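Ribonucleoside-diphosphate reductase, alpha chain (Actinobacillus ureae ATCC 25976, PDB 6DQX) probably reduces ribonucleoside diphosphates to their deoxy forms, as the catalytic alpha subunit of a class Id ribonucleotide reductase. Local coordinates at residues F30-E35 against H78-G83; V119-V124 against K162-V167; L312-D317 against S388-K393; S521-V526 against S549-Y554. One frame throughout, in Å; residues are numbered along the deposited sequence.

Contact 1. Residues F30-E35 against H78-G83; sequences FEWLNE and HYMARG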
loop_
_atom_site.group_PDB
_atom_site.type_symbol
_atom_site.label_atom_id
_atom_site.label_comp_id
_atom_site.label_asym_id
_atom_site.label_seq_id
_atom_site.Cartn_x
_atom_site.Cartn_y
_atom_site.Cartn_z
ATOM N N PHE A 30 -14.174 10.756 42.551
ATOM C CA PHE A 30 -14.489 9.793 41.495
ATOM C C PHE A 30 -15.973 9.555 41.289
ATOM O O PHE A 30 -16.374 8.500 40.816
ATOM C CB PHE A 30 -13.712 8.489 41.673
ATOM C CG PHE A 30 -12.232 8.683 41.607
ATOM C CD1 PHE A 30 -11.600 8.902 40.372
ATOM C CD2 PHE A 30 -11.470 8.697 42.762
ATOM C CE1 PHE A 30 -10.232 9.116 40.308
ATOM C CE2 PHE A 30 -10.101 8.912 42.707
ATOM C CZ PHE A 30 -9.485 9.128 41.484
ATOM N N GLU A 31 -16.790 10.575 41.542
ATOM C CA GLU A 31 -18.219 10.444 41.253
ATOM C C GLU A 31 -18.461 10.091 39.796
ATOM O O GLU A 31 -19.359 9.304 39.481
ATOM C CB GLU A 31 -18.983 11.709 41.625
ATOM C CG GLU A 31 -20.494 11.576 41.433
ATOM C CD GLU A 31 -21.228 12.848 41.744
ATOM O OE1 GLU A 31 -21.758 12.960 42.862
ATOM O OE2 GLU A 31 -21.276 13.733 40.867
ATOM N N TRP A 32 -17.661 10.692 38.912
ATOM C CA TRP A 32 -17.690 10.423 37.473
ATOM C C TRP A 32 -17.472 8.974 37.074
ATOM O O TRP A 32 -18.003 8.526 36.065
ATOM C CB TRP A 32 -16.657 11.302 36.741
ATOM C CG TRP A 32 -15.202 11.046 37.058
ATOM C CD1 TRP A 32 -14.449 11.681 37.991
ATOM C CD2 TRP A 32 -14.317 10.144 36.388
ATOM N NE1 TRP A 32 -13.178 11.236 37.962
ATOM C CE2 TRP A 32 -13.054 10.289 36.982
ATOM C CE3 TRP A 32 -14.462 9.248 35.327
ATOM C CZ2 TRP A 32 -11.943 9.556 36.576
ATOM C CZ3 TRP A 32 -13.372 8.500 34.928
ATOM C CH2 TRP A 32 -12.110 8.665 35.553
ATOM N N LEU A 33 -16.675 8.268 37.856
ATOM C CA LEU A 33 -16.333 6.875 37.621
ATOM C C LEU A 33 -17.438 5.990 38.195
ATOM O O LEU A 33 -17.261 5.317 39.207
ATOM C CB LEU A 33 -14.973 6.580 38.252
ATOM C CG LEU A 33 -14.291 5.246 37.968
ATOM C CD1 LEU A 33 -14.192 4.996 36.478
ATOM C CD2 LEU A 33 -12.895 5.277 38.588
ATOM N N ASN A 34 -18.595 6.049 37.547
ATOM C CA ASN A 34 -19.753 5.260 37.953
ATOM C C ASN A 34 -19.707 3.922 37.212
ATOM O O ASN A 34 -18.735 3.634 36.493
ATOM C CB ASN A 34 -21.050 6.032 37.705
ATOM C CG ASN A 34 -21.354 6.263 36.245
ATOM O OD1 ASN A 34 -20.633 5.835 35.346
ATOM N ND2 ASN A 34 -22.455 6.953 36.000
ATOM N N GLU A 35 -20.752 3.113 37.358
ATOM C CA GLU A 35 -20.724 1.765 36.803
ATOM C C GLU A 35 -20.665 1.802 35.262
ATOM O O GLU A 35 -19.936 1.017 34.662
ATOM C CB GLU A 35 -21.909 0.939 37.350
ATOM C CG GLU A 35 -21.828 -0.568 37.115
ATOM C CD GLU A 35 -20.591 -1.220 37.711
ATOM O OE1 GLU A 35 -19.987 -2.079 37.032
ATOM O OE2 GLU A 35 -20.207 -0.880 38.850
ATOM N N HIS A 78 -5.484 13.857 42.542
ATOM C CA HIS A 78 -6.523 14.713 43.124
ATOM C C HIS A 78 -7.399 15.342 42.062
ATOM O O HIS A 78 -8.635 15.284 42.132
ATOM C CB HIS A 78 -5.938 15.807 44.046
ATOM C CG HIS A 78 -6.974 16.765 44.558
ATOM N ND1 HIS A 78 -7.967 16.387 45.436
ATOM C CD2 HIS A 78 -7.192 18.076 44.288
ATOM C CE1 HIS A 78 -8.753 17.424 45.683
ATOM N NE2 HIS A 78 -8.304 18.459 44.997
ATOM N N TYR A 79 -6.770 15.936 41.054
ATOM C CA TYR A 79 -7.542 16.532 39.989
ATOM C C TYR A 79 -8.366 15.521 39.196
ATOM O O TYR A 79 -9.542 15.809 38.845
ATOM C CB TYR A 79 -6.646 17.391 39.097
ATOM C CG TYR A 79 -6.039 18.594 39.803
ATOM C CD1 TYR A 79 -6.776 19.358 40.730
ATOM C CD2 TYR A 79 -4.737 18.997 39.519
ATOM C CE1 TYR A 79 -6.219 20.473 41.351
ATOM C CE2 TYR A 79 -4.173 20.102 40.137
ATOM C CZ TYR A 79 -4.905 20.835 41.046
ATOM O OH TYR A 79 -4.331 21.940 41.636
ATOM N N MET A 80 -7.807 14.329 38.960
ATOM C CA MET A 80 -8.607 13.234 38.406
ATOM C C MET A 80 -9.814 12.935 39.279
ATOM O O MET A 80 -10.955 12.780 38.774
ATOM C CB MET A 80 -7.764 11.958 38.197
ATOM C CG MET A 80 -6.726 12.052 37.089
ATOM S SD MET A 80 -7.438 12.053 35.434
ATOM C CE MET A 80 -7.893 10.326 35.286
ATOM N N ALA A 81 -9.556 12.800 40.580
ATOM C CA ALA A 81 -10.610 12.525 41.582
ATOM C C ALA A 81 -11.753 13.543 41.576
ATOM O O ALA A 81 -12.915 13.171 41.702
ATOM C CB ALA A 81 -9.997 12.402 42.983
ATOM N N ARG A 82 -11.429 14.825 41.372
ATOM C CA ARG A 82 -12.446 15.871 41.331
ATOM C C ARG A 82 -13.195 15.984 40.005
ATOM O O ARG A 82 -14.149 16.759 39.920
ATOM C CB ARG A 82 -11.837 17.226 41.700
ATOM C CG ARG A 82 -11.162 17.298 43.072
ATOM C CD ARG A 82 -11.951 16.609 44.188
ATOM N NE ARG A 82 -13.212 17.276 44.424
ATOM C CZ ARG A 82 -14.310 16.724 44.938
ATOM N NH1 ARG A 82 -14.352 15.433 45.286
ATOM N NH2 ARG A 82 -15.391 17.477 45.079
ATOM N N GLY A 83 -12.775 15.228 38.977
ATOM C CA GLY A 83 -13.463 15.234 37.690
ATOM C C GLY A 83 -13.014 16.381 36.775
ATOM O O GLY A 83 -13.744 16.755 35.864
#
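Two N-H groups of the loop 30-35, one from the backbone of Phe30 and one from the indole of Trp32, anchor it to carbonyls in the last turn of helix 72-82. Phe30 N gives an almost straight bond to Ala81 O (2.9 Å, 173° at the hydrogen), arriving in the carbonyl plane on a lone pair. Trp32 NE1 reaches Met80 O at 2.8 Å, more bent and tilted out of the indole plane. That carbonyl also accepts from Gly83 N, and the two donors approach from opposite faces of its plane, so this one oxygen takes both the helix's own closing bond and the indole's. Gly83, with positive phi, completes a Schellman motif.

The apolar part centres on the Phe30 ring, which lies flat over Ala81. A CH-pi contact places Ala81 CA 3.6 Å from the ring centroid, while Ala81 CB lies 3.5 Å from Phe30 CE2 over the same face. On Trp32, chi1 of 65° puts CG between the backbone N and the carbonyl carbon, turning the pyrrole side of the indole to the helix end; Trp32 CD1 meets Gly83 CA at 3.7 Å.

Beyond the pair, Tyr77 meets Phe30 edge-to-face and Leu53 and Ile56 of helix 52-67 pack on it. Met80 rests on Phe85 and Leu87 of strand 85-87, and the loop runs on into helix 35-44.

Contact 2. Residues V119-V124 against K162-V167; sequences VTTAEV and KLFDTV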
loop_
_atom_site.group_PDB
_atom_site.type_symbol
_atom_site.label_atom_id
_atom_site.label_comp_id
_atom_site.label_asym_id
_atom_site.label_seq_id
_atom_site.Cartn_x
_atom_site.Cartn_y
_atom_site.Cartn_z
ATOM N N VAL A 119 6.828 5.932 1.374
ATOM C CA VAL A 119 7.152 6.318 2.756
ATOM C C VAL A 119 5.855 6.580 3.548
ATOM O O VAL A 119 5.654 6.024 4.625
ATOM C CB VAL A 119 8.066 7.555 2.822
ATOM C CG1 VAL A 119 8.119 8.134 4.233
ATOM C CG2 VAL A 119 9.482 7.222 2.332
ATOM N N THR A 120 4.970 7.363 2.952
ATOM C CA THR A 120 3.682 7.690 3.570
ATOM C C THR A 120 2.778 6.461 3.698
ATOM O O THR A 120 2.146 6.272 4.722
ATOM C CB THR A 120 2.967 8.824 2.815
ATOM O OG1 THR A 120 3.882 9.893 2.614
ATOM C CG2 THR A 120 1.726 9.321 3.602
ATOM N N THR A 121 2.779 5.588 2.682
ATOM C CA THR A 121 2.019 4.349 2.731
ATOM C C THR A 121 2.411 3.479 3.934
ATOM O O THR A 121 1.546 2.979 4.664
ATOM C CB THR A 121 2.168 3.557 1.384
ATOM O OG1 THR A 121 1.694 4.375 0.316
ATOM C CG2 THR A 121 1.367 2.311 1.375
ATOM N N ALA A 122 3.717 3.317 4.146
ATOM C CA ALA A 122 4.203 2.517 5.247
ATOM C C ALA A 122 3.887 3.194 6.599
ATOM O O ALA A 122 3.561 2.497 7.545
ATOM C CB ALA A 122 5.701 2.254 5.095
ATOM N N GLU A 123 3.957 4.521 6.680
ATOM C CA GLU A 123 3.557 5.252 7.927
ATOM C C GLU A 123 2.132 4.949 8.284
ATOM O O GLU A 123 1.850 4.504 9.408
ATOM C CB GLU A 123 3.704 6.760 7.775
ATOM C CG GLU A 123 5.113 7.317 7.789
ATOM C CD GLU A 123 5.124 8.810 7.482
ATOM O OE1 GLU A 123 4.296 9.272 6.672
ATOM O OE2 GLU A 123 5.966 9.543 8.030
ATOM N N VAL A 124 1.241 5.147 7.305
ATOM C CA VAL A 124 -0.178 4.892 7.485
ATOM C C VAL A 124 -0.478 3.431 7.856
ATOM O O VAL A 124 -1.307 3.145 8.736
ATOM C CB VAL A 124 -0.999 5.362 6.262
ATOM C CG1 VAL A 124 -2.471 4.984 6.409
ATOM C CG2 VAL A 124 -0.868 6.865 6.059
ATOM N N LYS A 162 -6.355 5.826 -3.673
ATOM C CA LYS A 162 -6.807 4.431 -3.649
ATOM C C LYS A 162 -5.905 3.554 -2.810
ATOM O O LYS A 162 -6.359 2.644 -2.137
ATOM C CB LYS A 162 -6.951 3.854 -5.082
ATOM C CG LYS A 162 -7.976 4.600 -5.907
ATOM C CD LYS A 162 -8.430 3.839 -7.149
ATOM C CE LYS A 162 -7.363 3.805 -8.204
ATOM N NZ LYS A 162 -7.848 3.169 -9.463
ATOM N N LEU A 163 -4.617 3.862 -2.787
ATOM C CA LEU A 163 -3.675 3.121 -1.988
ATOM C C LEU A 163 -3.952 3.262 -0.491
ATOM O O LEU A 163 -3.920 2.304 0.270
ATOM C CB LEU A 163 -2.282 3.635 -2.324
ATOM C CG LEU A 163 -1.029 2.942 -1.866
ATOM C CD1 LEU A 163 -1.125 1.427 -1.975
ATOM C CD2 LEU A 163 0.115 3.503 -2.707
ATOM N N PHE A 164 -4.272 4.479 -0.068
ATOM C CA PHE A 164 -4.497 4.722 1.359
ATOM C C PHE A 164 -5.831 4.161 1.821
ATOM O O PHE A 164 -5.931 3.615 2.915
ATOM C CB PHE A 164 -4.337 6.213 1.636
ATOM C CG PHE A 164 -2.937 6.681 1.401
ATOM C CD1 PHE A 164 -1.983 6.523 2.401
ATOM C CD2 PHE A 164 -2.540 7.177 0.167
ATOM C CE1 PHE A 164 -0.664 6.898 2.182
ATOM C CE2 PHE A 164 -1.221 7.551 -0.063
ATOM C CZ PHE A 164 -0.279 7.414 0.954
ATOM N N ASP A 165 -6.839 4.277 0.967
ATOM C CA ASP A 165 -8.140 3.669 1.211
ATOM C C ASP A 165 -8.017 2.146 1.397
ATOM O O ASP A 165 -8.619 1.569 2.299
ATOM C CB ASP A 165 -9.081 4.029 0.061
ATOM C CG ASP A 165 -10.516 3.620 0.326
ATOM O OD1 ASP A 165 -11.284 4.369 0.986
ATOM O OD2 ASP A 165 -10.874 2.543 -0.148
ATOM N N THR A 166 -7.191 1.494 0.572
ATOM C CA THR A 166 -6.935 0.063 0.756
ATOM C C THR A 166 -6.153 -0.255 2.011
ATOM O O THR A 166 -6.475 -1.226 2.703
ATOM C CB THR A 166 -6.204 -0.539 -0.477
ATOM O OG1 THR A 166 -7.049 -0.395 -1.614
ATOM C CG2 THR A 166 -5.930 -1.995 -0.287
ATOM N N VAL A 167 -5.142 0.549 2.328
ATOM C CA VAL A 167 -4.356 0.295 3.532
ATOM C C VAL A 167 -5.277 0.215 4.754
ATOM O O VAL A 167 -5.167 -0.724 5.550
ATOM C CB VAL A 167 -3.256 1.348 3.768
ATOM C CG1 VAL A 167 -2.689 1.228 5.179
ATOM C CG2 VAL A 167 -2.139 1.219 2.760
#
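Helix-to-helix packing between 114-130 and 156-170 shows how a nearly parallel pair can be joined by side chains alone: Thr120, Thr121 and Val124 of the first receive Leu163, Phe164 and Val167 of the second, with no hydrogen bond between the two segments. The segment axes approach to 10.1 Å and cross at -19°. Phe164 reaches across with its ring. Its CG lies beside the backbone N (chi1 -65°), which directs the ring at the neighbouring helix, where Val124 CG2 sits at the ring edge, 3.8 Å from Phe164 CD1. Farther out along the ring, Thr120 CG2 is 3.7 Å from Phe164 CE1, the two side chains crossing at about a right angle.

Both helices belong to the alpha/beta barrel characteristic of ribonucleotide reductases, and its sheet lies close by: Phe164 also meets the ring of Phe181, from strand 181-186, with planes nearly parallel, and that of Phe138 nearly at right angles.

Thr121 shows its two branches to different partners. Its OG1, hydrogen-bonded to Ile117 O one turn back in its own helix, lies 3.5 Å from Leu163 CD2, so the hydroxyl is paired even though it faces a methyl group. Thr121 CG2 instead meets Val167 CG2 at 3.9 Å, and Val124 CG1 touches Val167 CG1 at 4.0 Å. Helix 156-170 also faces the second subunit, whose Val167 packs on Leu163 and whose Leu163 packs on Val167.

Contact 3. Residues L312-D317 against S388-K393; sequences LTYFLD and SQELAK. With EDO (1,2-ethanediol), chain F.
Leu391 faces the ring of Tyr314 and presses one methyl group squarely onto it. Leu391 CD2 lies 3.7 Å from the ring centroid and only 7° off the ring normal, a well-centred CH-pi contact. The other branch turns toward the rest of helix 308-327: Leu391 CD1 touches Asp317 CB at 3.9 Å, the two side chains coming from opposite directions, and lies 4.2 Å from Thr313 CG2. One leucine thus fits among three side chains spaced along the partner helix.

At the far end of the same ring the contact becomes polar. Tyr314 OH is 3.0 Å from Glu390 OE1, which approaches at the ring edge, with the carboxylate and ring planes 75° apart. Tyrosine CG sits beside the backbone N, and this sends the ring across toward helix 367-395, its face to Leu391 and its hydroxyl to Glu390.

The carboxylate of Asp317 is tightly engaged: OD1 pairs with Arg344 and Asn408, OD2 with Arg407. OD2 also accepts a bond from O2 of a 1,2-ethanediol molecule at 2.6 Å, probably taken from the crystallisation liquor. Two arginines would be expected to favour its charged form.

The segment axes cross at -51°. On its sheet-facing side, helix 308-327 packs Leu312 and Leu316 on strands 288-296 and 347-351, while Ser388 of helix 367-395 is tied to Arg407 by backbone bonds.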
loop_
_atom_site.group_PDB
_atom_site.type_symbol
_atom_site.label_atom_id
_atom_site.label_comp_id
_atom_site.label_asym_id
_atom_site.label_seq_id
_atom_site.Cartn_x
_atom_site.Cartn_y
_atom_site.Cartn_z
ATOM N N LEU A 312 -1.979 19.397 33.938
ATOM C CA LEU A 312 -2.329 18.654 32.729
ATOM C C LEU A 312 -1.315 18.930 31.582
ATOM O O LEU A 312 -0.943 18.015 30.841
ATOM C CB LEU A 312 -3.782 18.928 32.317
ATOM C CG LEU A 312 -4.352 17.934 31.298
ATOM C CD1 LEU A 312 -4.415 16.506 31.860
ATOM C CD2 LEU A 312 -5.739 18.375 30.844
ATOM N N THR A 313 -0.838 20.170 31.471
ATOM C CA THR A 313 0.197 20.526 30.497
ATOM C C THR A 313 1.516 19.745 30.718
ATOM O O THR A 313 2.090 19.160 29.767
ATOM C CB THR A 313 0.439 22.046 30.504
ATOM O OG1 THR A 313 -0.811 22.712 30.254
ATOM C CG2 THR A 313 1.487 22.442 29.472
ATOM N N TYR A 314 1.959 19.719 31.980
ATOM C CA TYR A 314 3.113 18.914 32.407
ATOM C C TYR A 314 2.906 17.458 32.028
ATOM O O TYR A 314 3.819 16.811 31.515
ATOM C CB TYR A 314 3.321 19.003 33.908
ATOM C CG TYR A 314 4.116 20.193 34.398
ATOM C CD1 TYR A 314 3.834 21.489 33.976
ATOM C CD2 TYR A 314 5.155 20.013 35.310
ATOM C CE1 TYR A 314 4.557 22.575 34.461
ATOM C CE2 TYR A 314 5.889 21.085 35.793
ATOM C CZ TYR A 314 5.585 22.360 35.375
ATOM O OH TYR A 314 6.303 23.412 35.883
ATOM N N PHE A 315 1.679 16.970 32.221
ATOM C CA PHE A 315 1.368 15.571 31.912
ATOM C C PHE A 315 1.506 15.299 30.427
ATOM O O PHE A 315 2.107 14.292 30.028
ATOM C CB PHE A 315 -0.038 15.193 32.391
ATOM C CG PHE A 315 -0.444 13.807 32.021
ATOM C CD1 PHE A 315 0.157 12.739 32.643
ATOM C CD2 PHE A 315 -1.438 13.572 31.056
ATOM C CE1 PHE A 315 -0.204 11.443 32.320
ATOM C CE2 PHE A 315 -1.810 12.286 30.736
ATOM C CZ PHE A 315 -1.207 11.220 31.386
ATOM N N LEU A 316 0.947 16.182 29.605
ATOM C CA LEU A 316 1.035 16.028 28.155
ATOM C C LEU A 316 2.475 16.103 27.648
ATOM O O LEU A 316 2.858 15.379 26.724
ATOM C CB LEU A 316 0.139 17.041 27.461
ATOM C CG LEU A 316 -1.364 16.757 27.644
ATOM C CD1 LEU A 316 -2.169 17.774 26.885
ATOM C CD2 LEU A 316 -1.750 15.346 27.188
ATOM N N ASP A 317 3.306 16.915 28.296
ATOM C CA ASP A 317 4.713 16.928 27.916
ATOM C C ASP A 317 5.404 15.597 28.202
ATOM O O ASP A 317 6.187 15.146 27.388
ATOM C CB ASP A 317 5.462 18.070 28.566
ATOM C CG ASP A 317 6.789 18.333 27.905
ATOM O OD1 ASP A 317 6.804 18.559 26.676
ATOM O OD2 ASP A 317 7.831 18.326 28.602
ATOM N N SER A 388 4.208 25.799 29.935
ATOM C CA SER A 388 5.187 25.449 28.894
ATOM C C SER A 388 6.498 26.221 29.097
ATOM O O SER A 388 7.578 25.680 28.901
ATOM C CB SER A 388 4.653 25.750 27.506
ATOM O OG SER A 388 5.449 25.121 26.526
ATOM N N GLN A 389 6.381 27.476 29.527
ATOM C CA GLN A 389 7.571 28.272 29.913
ATOM C C GLN A 389 8.341 27.659 31.083
ATOM O O GLN A 389 9.558 27.567 31.025
ATOM C CB GLN A 389 7.169 29.727 30.223
ATOM C CG GLN A 389 6.696 30.508 28.993
ATOM C CD GLN A 389 5.957 31.792 29.332
ATOM O OE1 GLN A 389 5.529 32.000 30.454
ATOM N NE2 GLN A 389 5.791 32.641 28.352
ATOM N N GLU A 390 7.640 27.219 32.133
ATOM C CA GLU A 390 8.256 26.538 33.285
ATOM C C GLU A 390 8.917 25.218 32.874
ATOM O O GLU A 390 10.026 24.881 33.334
ATOM C CB GLU A 390 7.225 26.214 34.374
ATOM C CG GLU A 390 6.562 27.431 35.004
ATOM C CD GLU A 390 5.277 27.130 35.769
ATOM O OE1 GLU A 390 4.786 25.960 35.833
ATOM O OE2 GLU A 390 4.740 28.103 36.324
ATOM N N LEU A 391 8.231 24.475 32.007
ATOM C CA LEU A 391 8.797 23.247 31.472
ATOM C C LEU A 391 10.110 23.454 30.713
ATOM O O LEU A 391 10.991 22.599 30.776
ATOM C CB LEU A 391 7.792 22.532 30.566
ATOM C CG LEU A 391 6.610 21.855 31.246
ATOM C CD1 LEU A 391 5.485 21.575 30.227
ATOM C CD2 LEU A 391 7.036 20.570 31.958
ATOM N N ALA A 392 10.233 24.550 29.954
ATOM C CA ALA A 392 11.485 24.837 29.260
ATOM C C ALA A 392 12.623 25.165 30.253
ATOM O O ALA A 392 13.770 24.770 30.032
ATOM C CB ALA A 392 11.301 25.971 28.277
ATOM N N LYS A 393 12.295 25.869 31.326
ATOM C CA LYS A 393 13.270 26.148 32.393
ATOM C C LYS A 393 13.747 24.870 33.051
ATOM O O LYS A 393 14.923 24.751 33.357
ATOM C CB LYS A 393 12.692 27.063 33.469
ATOM C CG LYS A 393 12.453 28.470 32.999
ATOM C CD LYS A 393 12.149 29.423 34.154
ATOM C CE LYS A 393 12.168 30.869 33.672
ATOM N NZ LYS A 393 11.287 31.084 32.484
HETATM C C1 EDO F . 10.110 14.865 31.073
HETATM O O1 EDO F . 9.665 13.734 30.310
HETATM C C2 EDO F . 9.359 16.132 30.699
HETATM O O2 EDO F . 9.280 16.283 29.286
#

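Contact 4. Residues S521-V526 against S549-Y554; sequences SINIMV and SIYYQY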
loop_
_atom_site.group_PDB
_atom_site.type_symbol
_atom_site.label_atom_id
_atom_site.label_comp_id
_atom_site.label_asym_id
_atom_site.label_seq_id
_atom_site.Cartn_x
_atom_site.Cartn_y
_atom_site.Cartn_z
ATOM N N SER A 521 -12.451 21.461 16.316
ATOM C CA SER A 521 -13.368 20.594 15.544
ATOM C C SER A 521 -14.776 21.087 15.718
ATOM O O SER A 521 -15.368 20.894 16.777
ATOM C CB SER A 521 -13.280 19.134 16.007
ATOM O OG SER A 521 -11.931 18.744 16.000
ATOM N N ILE A 522 -15.290 21.742 14.696
ATOM C CA ILE A 522 -16.562 22.393 14.764
ATOM C C ILE A 522 -17.529 21.724 13.798
ATOM O O ILE A 522 -17.394 21.848 12.567
ATOM C CB ILE A 522 -16.429 23.895 14.481
ATOM C CG1 ILE A 522 -15.521 24.535 15.541
ATOM C CG2 ILE A 522 -17.811 24.553 14.352
ATOM C CD1 ILE A 522 -16.076 24.592 16.971
ATOM N N ASN A 523 -18.503 21.069 14.400
ATOM C CA ASN A 523 -19.671 20.510 13.695
ATOM C C ASN A 523 -20.811 21.514 13.685
ATOM O O ASN A 523 -20.923 22.347 14.575
ATOM C CB ASN A 523 -20.142 19.225 14.392
ATOM C CG ASN A 523 -19.131 18.090 14.292
ATOM O OD1 ASN A 523 -18.543 17.889 13.240
ATOM N ND2 ASN A 523 -18.945 17.338 15.383
ATOM N N ILE A 524 -21.669 21.422 12.673
ATOM C CA ILE A 524 -22.920 22.183 12.664
ATOM C C ILE A 524 -24.034 21.202 12.302
ATOM O O ILE A 524 -23.769 20.111 11.774
ATOM C CB ILE A 524 -22.909 23.377 11.682
ATOM C CG1 ILE A 524 -22.686 22.938 10.237
ATOM C CG2 ILE A 524 -21.842 24.400 12.069
ATOM C CD1 ILE A 524 -22.930 24.051 9.235
ATOM N N MET A 525 -25.261 21.606 12.599
ATOM C CA MET A 525 -26.433 20.788 12.354
ATOM C C MET A 525 -27.444 21.644 11.629
ATOM O O MET A 525 -27.822 22.724 12.117
ATOM C CB MET A 525 -26.998 20.265 13.662
ATOM C CG MET A 525 -27.993 19.134 13.463
ATOM S SD MET A 525 -28.533 18.441 15.026
ATOM C CE MET A 525 -27.262 17.219 15.375
ATOM N N VAL A 526 -27.894 21.148 10.479
ATOM C CA VAL A 526 -28.656 21.934 9.526
ATOM C C VAL A 526 -29.855 21.103 9.034
ATOM O O VAL A 526 -29.706 19.923 8.697
ATOM C CB VAL A 526 -27.754 22.357 8.349
ATOM C CG1 VAL A 526 -28.524 23.167 7.315
ATOM C CG2 VAL A 526 -26.556 23.162 8.860
ATOM N N SER A 549 -11.066 25.742 10.274
ATOM C CA SER A 549 -11.677 24.529 9.726
ATOM C C SER A 549 -13.147 24.414 10.066
ATOM O O SER A 549 -13.653 25.112 10.959
ATOM C CB SER A 549 -10.945 23.268 10.221
ATOM O OG SER A 549 -11.016 23.154 11.637
ATOM N N ILE A 550 -13.832 23.561 9.324
ATOM C CA ILE A 550 -15.154 23.058 9.668
ATOM C C ILE A 550 -15.075 21.536 9.529
ATOM O O ILE A 550 -14.444 21.030 8.594
ATOM C CB ILE A 550 -16.272 23.606 8.745
ATOM C CG1 ILE A 550 -16.500 25.110 8.960
ATOM C CG2 ILE A 550 -17.571 22.849 8.965
ATOM C CD1 ILE A 550 -17.132 25.469 10.282
ATOM N N TYR A 551 -15.732 20.827 10.441
ATOM C CA TYR A 551 -15.726 19.367 10.495
ATOM C C TYR A 551 -16.959 18.811 9.745
ATOM O O TYR A 551 -16.998 18.975 8.541
ATOM C CB TYR A 551 -15.622 18.938 11.954
ATOM C CG TYR A 551 -15.244 17.502 12.269
ATOM C CD1 TYR A 551 -14.551 16.696 11.364
ATOM C CD2 TYR A 551 -15.556 16.965 13.511
ATOM C CE1 TYR A 551 -14.201 15.389 11.707
ATOM C CE2 TYR A 551 -15.198 15.693 13.861
ATOM C CZ TYR A 551 -14.534 14.908 12.951
ATOM O OH TYR A 551 -14.202 13.642 13.322
ATOM N N TYR A 552 -17.908 18.154 10.409
ATOM C CA TYR A 552 -19.105 17.568 9.762
ATOM C C TYR A 552 -20.283 18.527 9.690
ATOM O O TYR A 552 -20.513 19.306 10.611
ATOM C CB TYR A 552 -19.632 16.357 10.560
ATOM C CG TYR A 552 -18.953 15.063 10.285
ATOM C CD1 TYR A 552 -19.420 14.211 9.269
ATOM C CD2 TYR A 552 -17.845 14.653 11.054
ATOM C CE1 TYR A 552 -18.794 12.991 9.020
ATOM C CE2 TYR A 552 -17.198 13.438 10.806
ATOM C CZ TYR A 552 -17.668 12.614 9.789
ATOM O OH TYR A 552 -17.028 11.413 9.545
ATOM N N GLN A 553 -21.072 18.413 8.622
ATOM C CA GLN A 553 -22.375 19.046 8.573
ATOM C C GLN A 553 -23.351 17.926 8.803
ATOM O O GLN A 553 -23.489 17.042 7.944
ATOM C CB GLN A 553 -22.603 19.714 7.227
ATOM C CG GLN A 553 -23.926 20.455 7.101
ATOM C CD GLN A 553 -24.196 20.912 5.692
ATOM O OE1 GLN A 553 -23.361 21.578 5.060
ATOM N NE2 GLN A 553 -25.390 20.592 5.191
ATOM N N TYR A 554 -23.946 17.913 9.992
ATOM C CA TYR A 554 -24.966 16.942 10.335
ATOM C C TYR A 554 -26.311 17.391 9.807
ATOM O O TYR A 554 -26.544 18.576 9.543
ATOM C CB TYR A 554 -25.047 16.727 11.842
ATOM C CG TYR A 554 -23.851 16.031 12.431
ATOM C CD1 TYR A 554 -23.405 14.814 11.904
ATOM C CD2 TYR A 554 -23.167 16.563 13.538
ATOM C CE1 TYR A 554 -22.307 14.158 12.440
ATOM C CE2 TYR A 554 -22.071 15.899 14.089
ATOM C CZ TYR A 554 -21.643 14.701 13.525
ATOM O OH TYR A 554 -20.559 14.017 14.032
HETATM O O HOH W 1 -13.708 21.969 12.298
#
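With chi1 of -66° and chi2 of -42°, the amide of Asn523 turns toward the neighbouring strand and presents OD1 to Tyr552 N, which bonds it at 2.9 Å in the carbonyl plane. Tyr551, its CG anti to the backbone N, runs beside that amide in the same direction, the two planes 19° apart and Asn523 OD1 3.1 Å from Tyr551 CD2. Asn523 ND2 is held by Glu432, which fixes the amide's rotation. The Tyr554 ring crosses the amide obliquely, its CE2 3.7 Å from Asn523 CG.

This is the parallel pairing of a beta-alpha-beta unit, strand 524-525 and strand 549-554 joined through helix 532-544. Backbone bonds alternate along it: Tyr551 N to Ile522 O, Ile524 N to Tyr552 O (3.2 Å), Tyr554 N to Ile524 O (2.8 Å) and Val526 N to Tyr554 O. The second strand is broken around Tyr551 and Tyr552, and there the Asn523 side chain takes up Tyr552 N between the first two.

On the side carrying Ile524 and Gln553, Ile524 CG1 meets Gln553 CG at 4.2 Å, and Leu538 and Tyr539 of helix 532-544 pack on Ile524. A water bridges Ile522 N and Ser549 OG.

In the fold
From the N terminus, the four contacts follow in series, each closing its own loop before the next opens, so none nests or crosses. Contact 1 closes a mostly helical loop of 42 residues, fastening the N-terminal chain to the end of helix 72-82. Contact 2 joins two helices around strand 134-137 at the subunit interface, whereas contact 3 closes the longest loop, 70 residues, across helices 308-327 and 367-395. Contact 4 closes the shortest, pairing two strands late in the sequence but near the centre of the folded chain. Contacts 1 and 3 come within about 6 Å at their nearest atoms without touching; the centres of contacts 1 and 2 lie 40 Å apart.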